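PDB 3ZHC: phytase from Citrobacter braakii, which belongs to the histidine phosphatase superfamily (branch 2), whose members share a mixed alpha/beta core with an added helical region. Local coordinates for residues T55-P60 with W255-G260. The protein carries 2 engineered substitutions. Residues are numbered along the deposited sequence; the frame is centred on the assembly and turned at random. Where two conformers were deposited one is given.
Sequences TPDQWP and WGRITG
Thr55 rests its methyl CG2 against the far corner of the Trp255 indole, 4.0 Å from CH2. Its hydroxyl, turned anti to the backbone N (chi1 176°), also lies over the rim of that indole while OG1 accepts the amide N of Asp57 at 3.1 Å, an ST turn. Threonine suits the place because its methyl can pack on the indole while its hydroxyl serves the turn and is hydrogen-bonded to Leu192 O. Aspartate at 57 supplies a short CH2 for the ring face and a carboxylate beyond it: Asp57 CB lies over the five-membered ring of Trp255 in a CH-pi contact, 3.6 Å from the centroid. The long, extended Arg257 can span to that carboxylate, bringing NH1 and NH2 end-on to the single atom OD2, with NH2 at 2.7 Å; both nitrogens come from above the same face of the carboxylate, whose plane is turned 54° from the guanidinium. Arg257 NH1 also donates to Val191 O, which ties the salt bridge to helix 182-192. At Gln58 the backbone does the work: Trp255 NE1 donates to Gln58 O over 2.9 Å, nearly straight and in the plane of the indole, though tilted out of the carbonyl plane. Tryptophan suits position 255 by pairing this N-H with an apolar benzo edge, whose CH2 lies 3.7 Å from Trp59 CH2, over the Trp59 face (planes at 64°). Trp59 NE1 is hydrogen-bonded to Met51 O. This T-shaped tryptophan pair and the salt bridge clasp the loop after helix 49-53 to the loop before helix 260-280 in the branch 2 histidine phosphatase fold.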
ATOM      1  N   THR B  55     -22.422 -15.528   9.465  1.00 14.06           N
ATOM      2  CA  THR B  55     -22.124 -15.107  10.827  1.00 13.98           C
ATOM      3  C   THR B  55     -23.202 -15.610  11.781  1.00 14.00           C
ATOM      4  O   THR B  55     -24.377 -15.628  11.411  1.00 14.17           O
ATOM      5  CB  THR B  55     -21.989 -13.574  10.936  1.00 14.04           C
ATOM      6  OG1 THR B  55     -21.780 -13.207  12.303  1.00 13.70           O
ATOM      7  CG2 THR B  55     -23.246 -12.835  10.368  1.00 13.78           C
ATOM      8  N   PRO B  56     -22.811 -16.033  13.018  1.00 13.93           N
ATOM      9  CA  PRO B  56     -23.834 -16.380  14.014  1.00 13.97           C
ATOM     10  C   PRO B  56     -24.556 -15.141  14.591  1.00 13.93           C
ATOM     11  O   PRO B  56     -25.562 -15.290  15.263  1.00 14.20           O
ATOM     12  CB  PRO B  56     -23.027 -17.076  15.109  1.00 13.97           C
ATOM     13  CG  PRO B  56     -21.686 -16.449  15.011  1.00 13.88           C
ATOM     14  CD  PRO B  56     -21.456 -16.260  13.555  1.00 13.81           C
ATOM     15  N   ASP B  57     -24.049 -13.946  14.323  1.00 13.93           N
ATOM     16  CA  ASP B  57     -24.665 -12.711  14.823  1.00 13.98           C
ATOM     17  C   ASP B  57     -25.712 -12.183  13.852  1.00 13.87           C
ATOM     18  O   ASP B  57     -25.854 -12.694  12.755  1.00 13.77           O
ATOM     19  CB  ASP B  57     -23.571 -11.704  15.110  1.00 14.00           C
ATOM     20  CG  ASP B  57     -22.594 -12.225  16.159  1.00 14.54           C
ATOM     21  OD1 ASP B  57     -23.000 -12.339  17.324  1.00 15.84           O
ATOM     22  OD2 ASP B  57     -21.442 -12.535  15.826  1.00 14.77           O
ATOM     23  N   GLN B  58     -26.445 -11.162  14.293  1.00 13.94           N
ATOM     24  CA  GLN B  58     -27.502 -10.499  13.509  1.00 13.97           C
ATOM     25  C   GLN B  58     -27.001  -9.172  12.995  1.00 14.03           C
ATOM     26  O   GLN B  58     -26.290  -8.458  13.708  1.00 14.04           O
ATOM     27  CB  GLN B  58     -28.772 -10.249  14.345  1.00 13.89           C
ATOM     28  CG  GLN B  58     -29.633 -11.467  14.593  1.00 14.03           C
ATOM     29  CD  GLN B  58     -29.037 -12.425  15.605  1.00 14.39           C
ATOM     30  OE1 GLN B  58     -28.704 -12.030  16.741  1.00 14.43           O
ATOM     31  NE2 GLN B  58     -28.897 -13.698  15.209  1.00 14.15           N
ATOM     32  N   TRP B  59     -27.385  -8.829  11.765  1.00 14.10           N
ATOM     33  CA  TRP B  59     -26.975  -7.560  11.155  1.00 14.14           C
ATOM     34  C   TRP B  59     -27.816  -6.379  11.668  1.00 14.45           C
ATOM     35  O   TRP B  59     -29.034  -6.515  11.791  1.00 14.55           O
ATOM     36  CB  TRP B  59     -27.081  -7.641   9.631  1.00 14.05           C
ATOM     37  CG  TRP B  59     -26.067  -8.566   9.044  1.00 13.34           C
ATOM     38  CD1 TRP B  59     -26.205  -9.911   8.808  1.00 12.89           C
ATOM     39  CD2 TRP B  59     -24.767  -8.218   8.626  1.00 12.53           C
ATOM     40  NE1 TRP B  59     -25.052 -10.417   8.260  1.00 12.33           N
ATOM     41  CE2 TRP B  59     -24.148  -9.402   8.137  1.00 12.45           C
ATOM     42  CE3 TRP B  59     -24.040  -7.014   8.608  1.00 12.11           C
ATOM     43  CZ2 TRP B  59     -22.844  -9.412   7.641  1.00 12.11           C
ATOM     44  CZ3 TRP B  59     -22.729  -7.029   8.111  1.00 11.99           C
ATOM     45  CH2 TRP B  59     -22.151  -8.216   7.636  1.00 11.82           C
ATOM     46  N   PRO B  60     -27.165  -5.214  11.976  1.00 14.72           N
ATOM     47  CA  PRO B  60     -27.918  -4.008  12.312  1.00 14.98           C
ATOM     48  C   PRO B  60     -28.798  -3.582  11.142  1.00 15.20           C
ATOM     49  O   PRO B  60     -28.373  -3.699   9.983  1.00 15.05           O
ATOM     50  CB  PRO B  60     -26.823  -2.936  12.551  1.00 14.95           C
ATOM     51  CG  PRO B  60     -25.588  -3.640  12.682  1.00 14.96           C
ATOM     52  CD  PRO B  60     -25.710  -4.986  12.064  1.00 14.73           C
ATOM     53  N   TRP B 255     -20.141  -5.637  15.126  1.00 17.33           N
ATOM     54  CA  TRP B 255     -20.247  -6.271  16.449  1.00 17.44           C
ATOM     55  C   TRP B 255     -19.064  -5.893  17.398  1.00 17.77           C
ATOM     56  O   TRP B 255     -18.680  -6.667  18.263  1.00 17.76           O
ATOM     57  CB  TRP B 255     -20.404  -7.801  16.276  1.00 17.27           C
ATOM     58  CG  TRP B 255     -21.497  -8.142  15.290  1.00 16.56           C
ATOM     59  CD1 TRP B 255     -22.839  -8.164  15.535  1.00 16.03           C
ATOM     60  CD2 TRP B 255     -21.336  -8.493  13.911  1.00 15.73           C
ATOM     61  NE1 TRP B 255     -23.523  -8.508  14.401  1.00 16.10           N
ATOM     62  CE2 TRP B 255     -22.626  -8.718  13.386  1.00 15.95           C
ATOM     63  CE3 TRP B 255     -20.223  -8.644  13.063  1.00 15.40           C
ATOM     64  CZ2 TRP B 255     -22.842  -9.085  12.036  1.00 15.83           C
ATOM     65  CZ3 TRP B 255     -20.435  -9.011  11.711  1.00 15.09           C
ATOM     66  CH2 TRP B 255     -21.725  -9.226  11.219  1.00 15.25           C
ATOM     67  N   GLY B 256     -18.524  -4.675  17.194  1.00 18.25           N
ATOM     68  CA  GLY B 256     -17.381  -4.141  17.934  1.00 18.50           C
ATOM     69  C   GLY B 256     -16.065  -4.863  17.757  1.00 18.78           C
ATOM     70  O   GLY B 256     -15.189  -4.724  18.600  1.00 19.07           O
ATOM     71  N   ARG B 257     -15.912  -5.615  16.661  1.00 19.04           N
ATOM     72  CA  ARG B 257     -14.718  -6.486  16.445  1.00 19.25           C
ATOM     73  C   ARG B 257     -13.604  -5.935  15.531  1.00 19.31           C
ATOM     74  O   ARG B 257     -12.611  -6.624  15.326  1.00 19.42           O
ATOM     75  CB  ARG B 257     -15.178  -7.850  15.915  1.00 19.34           C
ATOM     76  CG  ARG B 257     -15.971  -8.665  16.928  1.00 19.60           C
ATOM     77  CD  ARG B 257     -16.724  -9.762  16.225  1.00 20.33           C
ATOM     78  NE  ARG B 257     -17.670 -10.431  17.093  1.00 20.75           N
ATOM     79  CZ  ARG B 257     -18.708 -11.178  16.678  1.00 21.38           C
ATOM     80  NH1 ARG B 257     -18.969 -11.382  15.366  1.00 21.27           N
ATOM     81  NH2 ARG B 257     -19.505 -11.735  17.589  1.00 21.54           N
ATOM     82  N   ILE B 258     -13.755  -4.723  14.989  1.00 19.47           N
ATOM     83  CA  ILE B 258     -12.687  -4.108  14.150  1.00 19.53           C
ATOM     84  C   ILE B 258     -11.786  -3.275  15.092  1.00 19.61           C
ATOM     85  O   ILE B 258     -12.280  -2.343  15.740  1.00 19.58           O
ATOM     86  CB  ILE B 258     -13.234  -3.223  13.009  1.00 19.36           C
ATOM     87  CG1 ILE B 258     -14.219  -4.007  12.146  1.00 19.20           C
ATOM     88  CG2 ILE B 258     -12.078  -2.678  12.152  1.00 19.46           C
ATOM     89  CD1 ILE B 258     -14.715  -3.262  10.923  1.00 18.48           C
ATOM     90  N   THR B 259     -10.486  -3.631  15.129  0.50 19.72           N
ATOM     91  CA  THR B 259      -9.454  -2.986  15.974  0.50 19.81           C
ATOM     92  C   THR B 259      -8.461  -2.151  15.169  0.50 19.82           C
ATOM     93  O   THR B 259      -7.515  -2.713  14.600  0.50 20.01           O
ATOM     94  CB  THR B 259      -8.605  -4.053  16.693  0.50 19.82           C
ATOM     95  OG1 THR B 259      -9.457  -5.024  17.313  0.50 19.89           O
ATOM     96  CG2 THR B 259      -7.686  -3.412  17.744  0.50 19.81           C
ATOM     97  N   GLY B 260      -8.652  -0.831  15.103  1.00 19.76           N
ATOM     98  CA  GLY B 260      -7.685   0.054  14.403  1.00 19.61           C
ATOM     99  C   GLY B 260      -7.607   0.001  12.885  1.00 19.47           C
ATOM    100  O   GLY B 260      -8.230  -0.861  12.235  1.00 19.56           O
TER